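Local structure of ForH (Streptomyces kaniharaensis, 6NKO) at residues A37-T50 with L57-L70. The protein probably takes part in formycin A biosynthesis, resembling the purine-pathway enzyme PurH (AICAR transformylase/IMP cyclohydrolase) and possibly closing a ring of the pyrazolopyrimidine base. Numbering follows the deposited sequence.
Sequences AAGLLRLGWRVAAT and LRDAGHEVERIADL
E65 and V47 begin a run of three backbone hydrogen bonds that joins parallel strands 46-49 and 65-66. E65 N donates to V47 O (2.8 Å). E65 O then accepts from A49 N at 2.9 Å. The third bond follows directly after strand 65-66, from I67 N to A49 O (2.8 Å). E65 thus uses both its backbone N and O on strand 46-49. A48 directs its own backbone bonds to the other neighbour, A23 and L25 of strand 22-26.

R46 NE donates to E65 OE2 (3.2 Å, 163°) in a salt bridge. The oxygen offers its syn lone pair and lies in the guanidinium plane. A bend in the R46 chain at chi3 (40°) lets NE meet the carboxylate while NH2 lies against L70 CD1. A water accepts from V47 N and lies 2.6 Å from E65 OE2 and 2.9 Å from E63 O. It links strand 46-49 to E63 and E65.

The apolar part has two patches. A48 CB meets I67 CD1 and L70 CD2. V64 CG1 touches V47 CG1 (3.8 Å) and L41 CD1, while A37 CB packs on L57 CD1 between the helices. H62 NE2 lies 3.4 Å from A38 CB, and H62 ND1 makes a weak hydrogen bond to L57 O.

These segments belong to a beta-alpha-beta unit of the MGS-like domain, with 65-66 at the sheet edge. The chemistry implies an edge strand joined to 46-49 by its backbone, with an ion pair and a water tying the E65 carboxylate to the same strand.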
loop_
_atom_site.group_PDB
_atom_site.type_symbol
_atom_site.label_atom_id
_atom_site.label_comp_id
_atom_site.label_asym_id
_atom_site.label_seq_id
_atom_site.Cartn_x
_atom_site.Cartn_y
_atom_site.Cartn_z
ATOM N N ALA A 37 -4.222 -6.438 -9.919
ATOM C CA ALA A 37 -3.656 -7.665 -9.365
ATOM C C ALA A 37 -3.489 -8.728 -10.443
ATOM O O ALA A 37 -2.443 -9.382 -10.529
ATOM C CB ALA A 37 -4.540 -8.184 -8.232
ATOM N N ALA A 38 -4.515 -8.915 -11.276
ATOM C CA ALA A 38 -4.414 -9.889 -12.359
ATOM C C ALA A 38 -3.360 -9.473 -13.376
ATOM O O ALA A 38 -2.566 -10.303 -13.831
ATOM C CB ALA A 38 -5.773 -10.069 -13.035
ATOM N N GLY A 39 -3.329 -8.187 -13.735
ATOM C CA GLY A 39 -2.346 -7.722 -14.699
ATOM C C GLY A 39 -0.918 -7.916 -14.223
ATOM O O GLY A 39 -0.023 -8.217 -15.018
ATOM N N LEU A 40 -0.684 -7.750 -12.919
ATOM C CA LEU A 40 0.657 -7.957 -12.385
ATOM C C LEU A 40 1.006 -9.438 -12.334
ATOM O O LEU A 40 2.158 -9.819 -12.574
ATOM C CB LEU A 40 0.775 -7.324 -10.998
ATOM C CG LEU A 40 0.573 -5.808 -10.916
ATOM C CD1 LEU A 40 0.319 -5.385 -9.479
ATOM C CD2 LEU A 40 1.760 -5.057 -11.502
ATOM N N LEU A 41 0.025 -10.292 -12.032
ATOM C CA LEU A 41 0.291 -11.726 -11.947
ATOM C C LEU A 41 0.658 -12.305 -13.309
ATOM O O LEU A 41 1.540 -13.168 -13.403
ATOM C CB LEU A 41 -0.918 -12.450 -11.359
ATOM C CG LEU A 41 -1.149 -12.247 -9.859
ATOM C CD1 LEU A 41 -2.535 -12.729 -9.459
ATOM C CD2 LEU A 41 -0.073 -12.949 -9.040
ATOM N N ARG A 42 -0.002 -11.848 -14.377
ATOM C CA ARG A 42 0.353 -12.301 -15.718
ATOM C C ARG A 42 1.745 -11.840 -16.130
ATOM O O ARG A 42 2.365 -12.473 -16.993
ATOM C CB ARG A 42 -0.677 -11.813 -16.742
ATOM C CG ARG A 42 -2.122 -12.050 -16.336
ATOM C CD ARG A 42 -3.065 -11.932 -17.524
ATOM N NE ARG A 42 -4.220 -11.089 -17.224
ATOM C CZ ARG A 42 -4.309 -9.803 -17.547
ATOM N NH1 ARG A 42 -3.312 -9.204 -18.185
ATOM N NH2 ARG A 42 -5.397 -9.112 -17.234
ATOM N N LEU A 43 2.247 -10.758 -15.538
ATOM C CA LEU A 43 3.597 -10.283 -15.810
ATOM C C LEU A 43 4.655 -11.005 -14.985
ATOM O O LEU A 43 5.835 -10.653 -15.077
ATOM C CB LEU A 43 3.682 -8.777 -15.553
ATOM C CG LEU A 43 2.972 -7.875 -16.563
ATOM C CD1 LEU A 43 3.087 -6.415 -16.147
ATOM C CD2 LEU A 43 3.535 -8.085 -17.960
ATOM N N GLY A 44 4.266 -12.001 -14.190
ATOM C CA GLY A 44 5.197 -12.733 -13.362
ATOM C C GLY A 44 5.432 -12.144 -11.989
ATOM O O GLY A 44 6.186 -12.732 -11.202
ATOM N N TRP A 45 4.816 -11.005 -11.679
ATOM C CA TRP A 45 4.976 -10.398 -10.366
ATOM C C TRP A 45 4.415 -11.308 -9.281
ATOM O O TRP A 45 3.534 -12.138 -9.523
ATOM C CB TRP A 45 4.263 -9.046 -10.306
ATOM C CG TRP A 45 4.987 -7.914 -10.962
ATOM C CD1 TRP A 45 5.521 -7.896 -12.217
ATOM C CD2 TRP A 45 5.238 -6.621 -10.399
ATOM N NE1 TRP A 45 6.094 -6.673 -12.468
ATOM C CE2 TRP A 45 5.936 -5.874 -11.367
ATOM C CE3 TRP A 45 4.945 -6.025 -9.167
ATOM C CZ2 TRP A 45 6.346 -4.560 -11.141
ATOM C CZ3 TRP A 45 5.352 -4.721 -8.946
ATOM C CH2 TRP A 45 6.045 -4.004 -9.929
ATOM N N ARG A 46 4.938 -11.148 -8.073
ATOM C CA ARG A 46 4.300 -11.697 -6.888
ATOM C C ARG A 46 3.397 -10.622 -6.302
ATOM O O ARG A 46 3.814 -9.471 -6.146
ATOM C CB ARG A 46 5.337 -12.154 -5.864
ATOM C CG ARG A 46 6.014 -13.466 -6.226
ATOM C CD ARG A 46 7.026 -13.865 -5.172
ATOM N NE ARG A 46 6.540 -13.600 -3.821
ATOM C CZ ARG A 46 7.289 -13.106 -2.842
ATOM N NH1 ARG A 46 8.565 -12.816 -3.062
ATOM N NH2 ARG A 46 6.764 -12.900 -1.641
ATOM N N VAL A 47 2.155 -10.991 -6.009
ATOM C CA VAL A 47 1.152 -10.051 -5.528
ATOM C C VAL A 47 0.708 -10.505 -4.146
ATOM O O VAL A 47 0.182 -11.614 -3.989
ATOM C CB VAL A 47 -0.041 -9.949 -6.491
ATOM C CG1 VAL A 47 -1.123 -9.049 -5.909
ATOM C CG2 VAL A 47 0.424 -9.431 -7.845
ATOM N N ALA A 48 0.930 -9.653 -3.149
ATOM C CA ALA A 48 0.553 -9.926 -1.771
ATOM C C ALA A 48 -0.424 -8.860 -1.298
ATOM O O ALA A 48 -0.294 -7.684 -1.653
ATOM C CB ALA A 48 1.782 -9.966 -0.862
ATOM N N ALA A 49 -1.403 -9.271 -0.496
ATOM C CA ALA A 49 -2.515 -8.404 -0.140
ATOM C C ALA A 49 -2.830 -8.503 1.345
ATOM O O ALA A 49 -2.564 -9.519 1.991
ATOM C CB ALA A 49 -3.769 -8.753 -0.950
ATOM N N THR A 50 -3.404 -7.425 1.876
ATOM C CA THR A 50 -3.932 -7.435 3.231
ATOM C C THR A 50 -5.261 -8.184 3.265
ATOM O O THR A 50 -5.706 -8.761 2.269
ATOM C CB THR A 50 -4.096 -6.012 3.760
ATOM O OG1 THR A 50 -4.767 -5.208 2.783
ATOM C CG2 THR A 50 -2.743 -5.400 4.087
ATOM N N LEU A 57 -9.648 -11.314 -3.982
ATOM C CA LEU A 57 -8.867 -11.745 -5.137
ATOM C C LEU A 57 -8.762 -13.262 -5.214
ATOM O O LEU A 57 -8.746 -13.823 -6.315
ATOM C CB LEU A 57 -7.474 -11.117 -5.095
ATOM C CG LEU A 57 -7.401 -9.596 -5.249
ATOM C CD1 LEU A 57 -5.982 -9.106 -5.011
ATOM C CD2 LEU A 57 -7.902 -9.161 -6.618
ATOM N N ARG A 58 -8.691 -13.941 -4.066
ATOM C CA ARG A 58 -8.581 -15.396 -4.077
ATOM C C ARG A 58 -9.901 -16.050 -4.468
ATOM O O ARG A 58 -9.909 -17.066 -5.174
ATOM C CB ARG A 58 -8.115 -15.900 -2.711
ATOM C CG ARG A 58 -6.622 -16.186 -2.643
ATOM C CD ARG A 58 -6.346 -17.663 -2.413
ATOM N NE ARG A 58 -4.940 -17.997 -2.625
ATOM C CZ ARG A 58 -4.517 -19.109 -3.217
ATOM N NH1 ARG A 58 -5.391 -20.002 -3.658
ATOM N NH2 ARG A 58 -3.217 -19.330 -3.368
ATOM N N ASP A 59 -11.026 -15.490 -4.016
ATOM C CA ASP A 59 -12.321 -15.996 -4.457
ATOM C C ASP A 59 -12.505 -15.811 -5.957
ATOM O O ASP A 59 -13.225 -16.586 -6.596
ATOM C CB ASP A 59 -13.452 -15.306 -3.691
ATOM C CG ASP A 59 -13.511 -15.725 -2.233
ATOM O OD1 ASP A 59 -12.836 -16.709 -1.863
ATOM O OD2 ASP A 59 -14.232 -15.065 -1.455
ATOM N N ALA A 60 -11.865 -14.791 -6.532
ATOM C CA ALA A 60 -11.853 -14.589 -7.974
ATOM C C ALA A 60 -10.816 -15.456 -8.678
ATOM O O ALA A 60 -10.663 -15.343 -9.898
ATOM C CB ALA A 60 -11.601 -13.112 -8.297
ATOM N N GLY A 61 -10.087 -16.295 -7.945
ATOM C CA GLY A 61 -9.171 -17.231 -8.569
ATOM C C GLY A 61 -7.826 -16.669 -8.966
ATOM O O GLY A 61 -7.248 -17.115 -9.965
ATOM N N HIS A 62 -7.296 -15.719 -8.204
ATOM C CA HIS A 62 -5.976 -15.168 -8.467
ATOM C C HIS A 62 -5.017 -15.645 -7.384
ATOM O O HIS A 62 -5.391 -15.740 -6.207
ATOM C CB HIS A 62 -6.028 -13.634 -8.502
ATOM C CG HIS A 62 -6.872 -13.075 -9.606
ATOM N ND1 HIS A 62 -8.142 -12.580 -9.394
ATOM C CD2 HIS A 62 -6.627 -12.928 -10.931
ATOM C CE1 HIS A 62 -8.641 -12.146 -10.539
ATOM N NE2 HIS A 62 -7.742 -12.347 -11.487
ATOM N N GLU A 63 -3.794 -15.977 -7.797
ATOM C CA GLU A 63 -2.785 -16.550 -6.908
ATOM C C GLU A 63 -2.084 -15.447 -6.107
ATOM O O GLU A 63 -0.866 -15.256 -6.169
ATOM C CB GLU A 63 -1.791 -17.390 -7.714
ATOM C CG GLU A 63 -1.006 -16.611 -8.808
ATOM C CD GLU A 63 -1.788 -16.421 -10.106
ATOM O OE1 GLU A 63 -1.178 -16.466 -11.200
ATOM O OE2 GLU A 63 -3.021 -16.232 -10.030
ATOM N N VAL A 64 -2.875 -14.724 -5.348
ATOM C CA VAL A 64 -2.355 -13.670 -4.488
ATOM C C VAL A 64 -1.926 -14.294 -3.170
ATOM O O VAL A 64 -2.495 -15.287 -2.703
ATOM C CB VAL A 64 -3.390 -12.541 -4.281
ATOM C CG1 VAL A 64 -3.670 -11.844 -5.603
ATOM C CG2 VAL A 64 -4.683 -13.084 -3.674
ATOM N N GLU A 65 -0.894 -13.719 -2.575
ATOM C CA GLU A 65 -0.354 -14.215 -1.324
ATOM C C GLU A 65 -0.852 -13.345 -0.179
ATOM O O GLU A 65 -1.212 -12.183 -0.369
ATOM C CB GLU A 65 1.178 -14.239 -1.363
ATOM C CG GLU A 65 1.739 -15.227 -2.382
ATOM C CD GLU A 65 3.198 -14.971 -2.723
ATOM O OE1 GLU A 65 4.075 -15.354 -1.923
ATOM O OE2 GLU A 65 3.471 -14.396 -3.797
ATOM N N ARG A 66 -0.901 -13.932 1.010
ATOM C CA ARG A 66 -1.344 -13.210 2.195
ATOM C C ARG A 66 -0.186 -12.404 2.766
ATOM O O ARG A 66 0.819 -12.979 3.194
ATOM C CB ARG A 66 -1.877 -14.193 3.231
ATOM C CG ARG A 66 -3.360 -14.065 3.508
ATOM C CD ARG A 66 -3.713 -14.642 4.865
ATOM N NE ARG A 66 -5.154 -14.687 5.091
ATOM C CZ ARG A 66 -5.918 -15.744 4.834
ATOM N NH1 ARG A 66 -5.378 -16.849 4.337
ATOM N NH2 ARG A 66 -7.221 -15.696 5.075
ATOM N N ILE A 67 -0.327 -11.074 2.786
ATOM C CA ILE A 67 0.704 -10.212 3.358
ATOM C C ILE A 67 0.898 -10.479 4.842
ATOM O O ILE A 67 1.910 -10.073 5.419
ATOM C CB ILE A 67 0.364 -8.724 3.134
ATOM C CG1 ILE A 67 1.625 -7.865 3.169
ATOM C CG2 ILE A 67 -0.564 -8.226 4.231
ATOM C CD1 ILE A 67 2.647 -8.215 2.121
ATOM N N ALA A 68 -0.064 -11.131 5.491
ATOM C CA ALA A 68 0.109 -11.471 6.896
ATOM C C ALA A 68 1.162 -12.562 7.066
ATOM O O ALA A 68 2.232 -12.323 7.643
ATOM C CB ALA A 68 -1.230 -11.883 7.505
ATOM N N ASP A 69 0.867 -13.777 6.598
ATOM C CA ASP A 69 1.832 -14.867 6.713
ATOM C C ASP A 69 3.155 -14.513 6.038
ATOM O O ASP A 69 4.233 -14.902 6.502
ATOM C CB ASP A 69 1.222 -16.118 6.087
ATOM C CG ASP A 69 -0.234 -16.342 6.522
ATOM O OD1 ASP A 69 -0.613 -15.965 7.655
ATOM O OD2 ASP A 69 -1.023 -16.873 5.710
ATOM N N LEU A 70 3.086 -13.776 4.937
ATOM C CA LEU A 70 4.260 -13.388 4.165
ATOM C C LEU A 70 4.841 -12.128 4.774
ATOM O O LEU A 70 4.248 -11.057 4.637
ATOM C CB LEU A 70 3.880 -13.100 2.717
ATOM C CG LEU A 70 4.915 -12.894 1.619
ATOM C CD1 LEU A 70 5.019 -14.168 0.815
ATOM C CD2 LEU A 70 4.498 -11.744 0.724
HETATM O O HOH W 1 1.655 -13.983 -5.616
#